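Local coordinates for kinetochore protein Mis16 (Schizosaccharomyces japonicus, PDB 4XYH) that binds histone H4 and, independently, the CENP-A chaperone Scm3, probably helping to deliver CENP-A to centromeres as a WD-repeat histone-binding protein of the kinetochore, at residues A[190-195]-A[243-248]; A[259-264]-A[271-276]. All coordinates share one frame; numbering follows the deposited sequence.

How the contacts relate
Both contacts lie in the WD40 beta-propeller and share one blade, the four-stranded sheet of strands 238-243, 250-255, 259-264 and 275-278. Contact 1 joins the turn after its first strand to the equivalent turn of the preceding blade, so it works between blades; contact 2 pairs its third and outermost fourth strands, within the blade. Both are partly buried, contact 1 nearer the chain's centre (about 17 Å, centre to centre) and contact 2 at the blade's outer edge (about 22 Å). Contact 1 uses aromatic faces, one asparagine amide and two bridging waters between loops, whereas contact 2 rests on backbone hydrogen bonds, a beta bulge and a glutamine lying against a cysteine.

Contact 1: residues A[190-195]-A[243-248]; sequences WNFIQE and FHLQHE
Two turns of neighbouring propeller blades meet here, each joining its blade's first two strands, and N191 makes the direct hydrogen bond between them. CG anti to the backbone N (chi1 -165°) carries N191 ND2 over one face of the F243 ring to E248 O, to which it donates at 2.7 Å (159° at the hydrogen) with the acceptor almost in the amide plane. N191 CB also lies over that ring, 4.1 Å from its centroid. OD1 turns back, accepting from I193 N in the carbonyl plane and from Q194 N above it, an Asx turn widened to an Asx motif; with ND2 tied to E248 O, these bonds hold the amide's rotation. F192 offers a face to L245, whose CD1 stands 3.4 Å from the ring centroid, and F243 O meets the ring edge at CE2. I193 CD1 lies 3.6 Å from L245 O, and its CG2 meets the exposed E248 side chain. One water ties W190 O to F243 N; another joins N191 OD1 and F192 N to H244 O. The W190 indole packs on the preceding blade, NE1 hydrogen-bonded to R138 O. Such turn-to-turn contact between successive blades belongs to the WD40 beta-propeller.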
ATOM      1  N   TRP A 190      11.021  -1.803   1.976  1.00 11.80           N
ATOM      2  CA  TRP A 190      12.223  -2.598   2.174  1.00 18.03           C
ATOM      3  C   TRP A 190      12.921  -2.949   0.862  1.00 21.28           C
ATOM      4  O   TRP A 190      12.293  -3.024  -0.209  1.00 18.94           O
ATOM      5  CB  TRP A 190      11.898  -3.893   2.888  1.00 15.36           C
ATOM      6  CG  TRP A 190      11.457  -3.740   4.290  1.00 18.17           C
ATOM      7  CD1 TRP A 190      10.172  -3.673   4.750  1.00 14.58           C
ATOM      8  CD2 TRP A 190      12.305  -3.689   5.442  1.00 16.23           C
ATOM      9  NE1 TRP A 190      10.176  -3.585   6.126  1.00 14.00           N
ATOM     10  CE2 TRP A 190      11.472  -3.582   6.570  1.00 15.59           C
ATOM     11  CE3 TRP A 190      13.688  -3.733   5.629  1.00 20.96           C
ATOM     12  CZ2 TRP A 190      11.983  -3.511   7.868  1.00 16.44           C
ATOM     13  CZ3 TRP A 190      14.192  -3.657   6.923  1.00 19.52           C
ATOM     14  CH2 TRP A 190      13.340  -3.548   8.020  1.00 14.06           C
ATOM     15  N   ASN A 191      14.229  -3.154   0.967  1.00 19.12           N
ATOM     16  CA  ASN A 191      15.042  -3.682  -0.111  1.00 16.82           C
ATOM     17  C   ASN A 191      14.862  -5.205  -0.186  1.00 20.87           C
ATOM     18  O   ASN A 191      14.974  -5.899   0.833  1.00 18.89           O
ATOM     19  CB  ASN A 191      16.504  -3.297   0.128  1.00 21.48           C
ATOM     20  CG  ASN A 191      17.381  -3.488  -1.109  1.00 29.52           C
ATOM     21  OD1 ASN A 191      17.426  -4.569  -1.705  1.00 28.25           O
ATOM     22  ND2 ASN A 191      18.080  -2.425  -1.501  1.00 26.16           N
ATOM     23  N   PHE A 192      14.558  -5.725  -1.373  1.00 21.15           N
ATOM     24  CA  PHE A 192      14.290  -7.160  -1.537  1.00 21.69           C
ATOM     25  C   PHE A 192      15.562  -8.002  -1.734  1.00 26.10           C
ATOM     26  O   PHE A 192      15.538  -9.215  -1.569  1.00 26.30           O
ATOM     27  CB  PHE A 192      13.341  -7.383  -2.712  1.00 21.92           C
ATOM     28  CG  PHE A 192      12.009  -6.719  -2.536  1.00 30.38           C
ATOM     29  CD1 PHE A 192      11.014  -7.336  -1.788  1.00 22.79           C
ATOM     30  CD2 PHE A 192      11.754  -5.468  -3.104  1.00 23.14           C
ATOM     31  CE1 PHE A 192       9.780  -6.721  -1.606  1.00 25.92           C
ATOM     32  CE2 PHE A 192      10.527  -4.852  -2.930  1.00 26.37           C
ATOM     33  CZ  PHE A 192       9.535  -5.480  -2.173  1.00 22.69           C
ATOM     34  N   ILE A 193      16.665  -7.350  -2.090  1.00 26.17           N
ATOM     35  CA  ILE A 193      17.923  -8.045  -2.346  1.00 29.46           C
ATOM     36  C   ILE A 193      18.889  -7.924  -1.162  1.00 28.72           C
ATOM     37  O   ILE A 193      19.502  -8.901  -0.735  1.00 30.74           O
ATOM     38  CB  ILE A 193      18.596  -7.498  -3.613  1.00 30.71           C
ATOM     39  CG1 ILE A 193      17.660  -7.662  -4.813  1.00 30.51           C
ATOM     40  CG2 ILE A 193      19.941  -8.168  -3.841  1.00 32.16           C
ATOM     41  CD1 ILE A 193      17.073  -9.062  -4.943  1.00 31.61           C
ATOM     42  N   GLN A 194      19.007  -6.714  -0.630  1.00 27.18           N
ATOM     43  CA  GLN A 194      19.926  -6.435   0.458  1.00 29.20           C
ATOM     44  C   GLN A 194      19.163  -6.383   1.789  1.00 29.34           C
ATOM     45  O   GLN A 194      18.601  -5.342   2.168  1.00 27.15           O
ATOM     46  CB  GLN A 194      20.672  -5.126   0.180  1.00 26.09           C
ATOM     47  CG  GLN A 194      21.869  -4.881   1.078  1.00 44.96           C
ATOM     48  CD  GLN A 194      22.729  -3.712   0.600  1.00 59.21           C
ATOM     49  OE1 GLN A 194      22.633  -3.275  -0.560  1.00 60.62           O
ATOM     50  NE2 GLN A 194      23.572  -3.194   1.498  1.00 57.16           N
ATOM     51  N   GLU A 195      19.132  -7.525   2.476  1.00 25.10           N
ATOM     52  CA  GLU A 195      18.414  -7.668   3.735  1.00 23.67           C
ATOM     53  C   GLU A 195      18.799  -6.609   4.755  1.00 27.22           C
ATOM     54  O   GLU A 195      19.982  -6.368   4.998  1.00 27.16           O
ATOM     55  CB  GLU A 195      18.652  -9.050   4.333  1.00 25.02           C
ATOM     56  CG  GLU A 195      17.942  -9.247   5.646  1.00 28.40           C
ATOM     57  CD  GLU A 195      18.034 -10.677   6.152  1.00 34.97           C
ATOM     58  OE1 GLU A 195      18.164 -11.605   5.321  1.00 29.75           O
ATOM     59  OE2 GLU A 195      17.973 -10.869   7.386  1.00 41.28           O
ATOM     60  N   PHE A 243      11.516  -0.214  -3.746  1.00 20.64           N
ATOM     61  CA  PHE A 243      12.711  -0.838  -4.276  1.00 19.59           C
ATOM     62  C   PHE A 243      12.314  -1.832  -5.353  1.00 21.67           C
ATOM     63  O   PHE A 243      11.234  -2.440  -5.283  1.00 23.44           O
ATOM     64  CB  PHE A 243      13.503  -1.544  -3.165  1.00 20.02           C
ATOM     65  CG  PHE A 243      14.433  -0.635  -2.398  1.00 19.62           C
ATOM     66  CD1 PHE A 243      15.609  -0.166  -2.982  1.00 22.79           C
ATOM     67  CD2 PHE A 243      14.142  -0.264  -1.098  1.00 17.43           C
ATOM     68  CE1 PHE A 243      16.474   0.656  -2.283  1.00 21.92           C
ATOM     69  CE2 PHE A 243      15.008   0.567  -0.385  1.00 18.64           C
ATOM     70  CZ  PHE A 243      16.172   1.026  -0.977  1.00 22.53           C
ATOM     71  N   HIS A 244      13.177  -1.991  -6.353  1.00 20.29           N
ATOM     72  CA  HIS A 244      12.955  -2.984  -7.406  1.00 24.99           C
ATOM     73  C   HIS A 244      13.104  -4.406  -6.866  1.00 25.00           C
ATOM     74  O   HIS A 244      13.974  -4.669  -6.040  1.00 25.16           O
ATOM     75  CB  HIS A 244      13.929  -2.768  -8.575  1.00 23.42           C
ATOM     76  CG  HIS A 244      13.486  -3.424  -9.843  1.00 25.56           C
ATOM     77  ND1 HIS A 244      13.588  -4.783 -10.051  1.00 28.36           N
ATOM     78  CD2 HIS A 244      12.904  -2.913 -10.953  1.00 25.54           C
ATOM     79  CE1 HIS A 244      13.093  -5.079 -11.241  1.00 30.42           C
ATOM     80  NE2 HIS A 244      12.671  -3.962 -11.807  1.00 28.59           N
ATOM     81  N   LEU A 245      12.268  -5.325  -7.344  1.00 25.66           N
ATOM     82  CA  LEU A 245      12.321  -6.718  -6.892  1.00 28.19           C
ATOM     83  C   LEU A 245      13.624  -7.427  -7.244  1.00 28.97           C
ATOM     84  O   LEU A 245      13.997  -8.399  -6.598  1.00 33.22           O
ATOM     85  CB  LEU A 245      11.168  -7.535  -7.485  1.00 29.78           C
ATOM     86  CG  LEU A 245       9.819  -7.684  -6.780  1.00 36.79           C
ATOM     87  CD1 LEU A 245       9.977  -7.617  -5.264  1.00 34.63           C
ATOM     88  CD2 LEU A 245       8.797  -6.658  -7.298  1.00 37.54           C
ATOM     89  N   GLN A 246      14.304  -6.976  -8.291  1.00 30.64           N
ATOM     90  CA  GLN A 246      15.460  -7.727  -8.783  1.00 32.35           C
ATOM     91  C   GLN A 246      16.723  -6.903  -8.786  1.00 32.73           C
ATOM     92  O   GLN A 246      17.700  -7.301  -9.400  1.00 42.56           O
ATOM     93  CB  GLN A 246      15.211  -8.257 -10.205  1.00 30.44           C
ATOM     94  CG  GLN A 246      13.975  -9.140 -10.363  1.00 30.55           C
ATOM     95  CD  GLN A 246      14.062 -10.441  -9.569  1.00 37.14           C
ATOM     96  OE1 GLN A 246      15.154 -10.942  -9.273  1.00 38.00           O
ATOM     97  NE2 GLN A 246      12.909 -10.994  -9.225  1.00 37.68           N
ATOM     98  N   HIS A 247      16.713  -5.747  -8.130  1.00 36.69           N
ATOM     99  CA  HIS A 247      17.921  -4.925  -8.109  1.00 38.83           C
ATOM    100  C   HIS A 247      18.169  -4.225  -6.771  1.00 37.65           C
ATOM    101  O   HIS A 247      17.367  -3.432  -6.294  1.00 39.01           O
ATOM    102  CB  HIS A 247      17.897  -3.894  -9.242  1.00 30.52           C
ATOM    103  CG  HIS A 247      19.242  -3.307  -9.537  1.00 44.98           C
ATOM    104  ND1 HIS A 247      20.086  -2.838  -8.549  1.00 46.49           N
ATOM    105  CD2 HIS A 247      19.894  -3.116 -10.711  1.00 48.11           C
ATOM    106  CE1 HIS A 247      21.199  -2.384  -9.100  1.00 43.12           C
ATOM    107  NE2 HIS A 247      21.105  -2.537 -10.410  1.00 51.41           N
ATOM    108  N   GLU A 248      19.325  -4.545  -6.209  1.00 33.73           N
ATOM    109  CA  GLU A 248      19.841  -4.012  -4.965  1.00 36.18           C
ATOM    110  C   GLU A 248      19.745  -2.488  -4.802  1.00 38.99           C
ATOM    111  O   GLU A 248      19.552  -1.989  -3.687  1.00 32.18           O
ATOM    112  CB  GLU A 248      21.301  -4.439  -4.855  1.00 41.27           C
ATOM    113  CG  GLU A 248      21.874  -4.521  -3.457  1.00 48.16           C
ATOM    114  CD  GLU A 248      23.104  -5.443  -3.412  1.00 68.82           C
ATOM    115  OE1 GLU A 248      23.713  -5.677  -4.490  1.00 63.52           O
ATOM    116  OE2 GLU A 248      23.446  -5.949  -2.309  1.00 64.10           O
TER
HETATM  117  O   HOH W   1      10.408  -1.544  -1.566  1.00 15.84           O
HETATM  118  O   HOH W   2      15.301  -4.633  -3.720  1.00 26.79           O

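Contact 2: residues A[259-264]-A[271-276]; sequences TLQIHD and SSASQC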
ATOM      1  N   THR A 259       6.551  14.498 -10.202  1.00 16.69           N
ATOM      2  CA  THR A 259       7.598  13.706 -10.861  1.00 20.35           C
ATOM      3  C   THR A 259       7.656  12.236 -10.443  1.00 23.23           C
ATOM      4  O   THR A 259       7.206  11.846  -9.354  1.00 20.36           O
ATOM      5  CB  THR A 259       8.998  14.304 -10.636  1.00 18.86           C
ATOM      6  OG1 THR A 259       9.359  14.218  -9.247  1.00 15.67           O
ATOM      7  CG2 THR A 259       9.036  15.759 -11.100  1.00 21.19           C
ATOM      8  N   LEU A 260       8.213  11.436 -11.348  1.00 20.64           N
ATOM      9  CA  LEU A 260       8.523  10.038 -11.127  1.00 16.89           C
ATOM     10  C   LEU A 260      10.020   9.946 -11.236  1.00 21.00           C
ATOM     11  O   LEU A 260      10.578  10.351 -12.253  1.00 21.44           O
ATOM     12  CB  LEU A 260       7.852   9.151 -12.176  1.00 17.51           C
ATOM     13  CG  LEU A 260       8.369   7.718 -12.312  1.00 20.66           C
ATOM     14  CD1 LEU A 260       7.988   6.886 -11.074  1.00 16.03           C
ATOM     15  CD2 LEU A 260       7.828   7.060 -13.597  1.00 19.17           C
ATOM     16  N   GLN A 261      10.696   9.452 -10.208  1.00 19.58           N
ATOM     17  CA  GLN A 261      12.157   9.453 -10.259  1.00 19.95           C
ATOM     18  C   GLN A 261      12.729   8.076  -9.964  1.00 21.36           C
ATOM     19  O   GLN A 261      12.123   7.267  -9.264  1.00 21.41           O
ATOM     20  CB  GLN A 261      12.745  10.504  -9.304  1.00 17.74           C
ATOM     21  CG  GLN A 261      12.157  11.916  -9.478  1.00 22.38           C
ATOM     22  CD  GLN A 261      12.969  12.986  -8.776  1.00 21.79           C
ATOM     23  OE1 GLN A 261      14.161  12.824  -8.564  1.00 23.92           O
ATOM     24  NE2 GLN A 261      12.322  14.087  -8.412  1.00 18.49           N
ATOM     25  N   ILE A 262      13.896   7.809 -10.541  1.00 22.55           N
ATOM     26  CA  ILE A 262      14.608   6.563 -10.304  1.00 20.29           C
ATOM     27  C   ILE A 262      15.914   6.926  -9.647  1.00 23.97           C
ATOM     28  O   ILE A 262      16.634   7.797 -10.135  1.00 25.19           O
ATOM     29  CB  ILE A 262      14.874   5.777 -11.604  1.00 21.64           C
ATOM     30  CG1 ILE A 262      13.556   5.474 -12.320  1.00 19.31           C
ATOM     31  CG2 ILE A 262      15.641   4.501 -11.294  1.00 16.99           C
ATOM     32  CD1 ILE A 262      12.658   4.513 -11.549  1.00 19.36           C
ATOM     33  N   HIS A 263      16.208   6.288  -8.527  1.00 20.72           N
ATOM     34  CA  HIS A 263      17.424   6.598  -7.810  1.00 23.33           C
ATOM     35  C   HIS A 263      18.313   5.383  -7.786  1.00 25.25           C
ATOM     36  O   HIS A 263      17.819   4.256  -7.656  1.00 23.23           O
ATOM     37  CB  HIS A 263      17.114   7.056  -6.383  1.00 22.49           C
ATOM     38  CG  HIS A 263      15.988   8.034  -6.302  1.00 21.52           C
ATOM     39  ND1 HIS A 263      16.172   9.391  -6.441  1.00 16.03           N
ATOM     40  CD2 HIS A 263      14.657   7.851  -6.129  1.00 17.79           C
ATOM     41  CE1 HIS A 263      15.007  10.004  -6.349  1.00 20.62           C
ATOM     42  NE2 HIS A 263      14.073   9.092  -6.154  1.00 23.11           N
ATOM     43  N   ASP A 264      19.619   5.627  -7.910  1.00 26.10           N
ATOM     44  CA  ASP A 264      20.652   4.610  -7.715  1.00 27.34           C
ATOM     45  C   ASP A 264      21.266   4.783  -6.326  1.00 32.03           C
ATOM     46  O   ASP A 264      22.052   5.711  -6.102  1.00 30.63           O
ATOM     47  CB  ASP A 264      21.730   4.726  -8.799  1.00 31.04           C
ATOM     48  CG  ASP A 264      22.786   3.619  -8.719  1.00 37.56           C
ATOM     49  OD1 ASP A 264      22.880   2.935  -7.678  1.00 37.35           O
ATOM     50  OD2 ASP A 264      23.540   3.438  -9.704  1.00 44.58           O
ATOM     51  N   SER A 271      25.088  13.338  -6.227  1.00 48.41           N
ATOM     52  CA  SER A 271      24.679  12.868  -7.544  1.00 42.42           C
ATOM     53  C   SER A 271      23.232  13.237  -7.818  1.00 41.84           C
ATOM     54  O   SER A 271      22.498  13.655  -6.923  1.00 44.16           O
ATOM     55  CB  SER A 271      24.858  11.352  -7.668  1.00 45.42           C
ATOM     56  OG  SER A 271      26.211  10.969  -7.463  1.00 52.09           O
ATOM     57  N   SER A 272      22.832  13.081  -9.070  1.00 39.73           N
ATOM     58  CA  SER A 272      21.473  13.355  -9.477  1.00 36.54           C
ATOM     59  C   SER A 272      20.655  12.069  -9.498  1.00 35.94           C
ATOM     60  O   SER A 272      21.211  10.967  -9.439  1.00 30.11           O
ATOM     61  CB  SER A 272      21.462  14.015 -10.855  1.00 40.76           C
ATOM     62  OG  SER A 272      22.150  15.255 -10.821  1.00 51.97           O
ATOM     63  N   ALA A 273      19.334  12.211  -9.565  1.00 29.60           N
ATOM     64  CA  ALA A 273      18.476  11.073  -9.867  1.00 25.58           C
ATOM     65  C   ALA A 273      18.938  10.464 -11.186  1.00 30.00           C
ATOM     66  O   ALA A 273      19.259  11.200 -12.117  1.00 34.35           O
ATOM     67  CB  ALA A 273      17.021  11.505  -9.954  1.00 24.30           C
ATOM     68  N   SER A 274      18.995   9.136 -11.262  1.00 27.84           N
ATOM     69  CA  SER A 274      19.288   8.441 -12.516  1.00 26.84           C
ATOM     70  C   SER A 274      18.267   8.750 -13.606  1.00 26.75           C
ATOM     71  O   SER A 274      18.608   8.840 -14.782  1.00 33.08           O
ATOM     72  CB  SER A 274      19.342   6.930 -12.293  1.00 29.74           C
ATOM     73  OG  SER A 274      20.414   6.588 -11.431  1.00 35.44           O
ATOM     74  N   GLN A 275      17.009   8.890 -13.214  1.00 26.48           N
ATOM     75  CA  GLN A 275      15.947   9.247 -14.148  1.00 27.50           C
ATOM     76  C   GLN A 275      14.957  10.127 -13.417  1.00 25.44           C
ATOM     77  O   GLN A 275      14.671   9.892 -12.238  1.00 24.26           O
ATOM     78  CB  GLN A 275      15.226   8.008 -14.710  1.00 24.97           C
ATOM     79  CG  GLN A 275      15.985   7.235 -15.774  1.00 30.78           C
ATOM     80  CD  GLN A 275      15.051   6.592 -16.798  1.00 30.33           C
ATOM     81  OE1 GLN A 275      14.762   5.400 -16.731  1.00 32.02           O
ATOM     82  NE2 GLN A 275      14.580   7.386 -17.750  1.00 30.16           N
ATOM     83  N   CYS A 276      14.423  11.129 -14.110  1.00 26.51           N
ATOM     84  CA  CYS A 276      13.424  12.010 -13.522  1.00 20.80           C
ATOM     85  C   CYS A 276      12.545  12.600 -14.607  1.00 26.46           C
ATOM     86  O   CYS A 276      13.017  13.360 -15.452  1.00 33.17           O
ATOM     87  CB  CYS A 276      14.095  13.131 -12.718  1.00 21.06           C
ATOM     88  SG  CYS A 276      12.929  14.403 -12.108  1.00 28.49           S
TER
HETATM   89  O   HOH W   3      20.574   8.350  -8.911  1.00 30.95           O
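I262 and Q275 form an antiparallel hydrogen-bonded pair at the outer edge of a propeller blade. I262 N donates to Q275 O at 2.8 Å and nearly straight (167°), and Q275 N returns a longer bond of 3.3 Å to I262 O. Their side chains lie side by side on one face of the sheet, CB to CB 3.8 Å. On the other face Q261 lies extended beside its non-hydrogen-bonded partner C276, and C276 SG sits 3.6 Å from Q261 CD. SG comes there because it is anti to the backbone N of C276 (chi1 173°). At the amide end, Q261 OE1 touches A273 CB at 3.4 Å, while NE2 donates to R233 O and, with the oxygen in the amide plane, to T259 OG1, which is also hydrogen-bonded to D257 OD1. An alanine in place of Q261 would remove this amide, and T259 OG1 and R233 O would probably lose a donor while a gap opened beside C276 SG. Q261, I262 and H263 are buried on the inner strand, where I262 packs on L250 and T252 of strand 250-255 and S253 holds H263 NE2. The outer strand is looser: C276 and S274 are exposed, and a water stands between D264 N, S272 O and S274 OG. The D264 carboxylate instead pairs with R266. S274 and Q275 together face I262, a classic beta bulge that starts the outermost strand of this WD40 propeller blade.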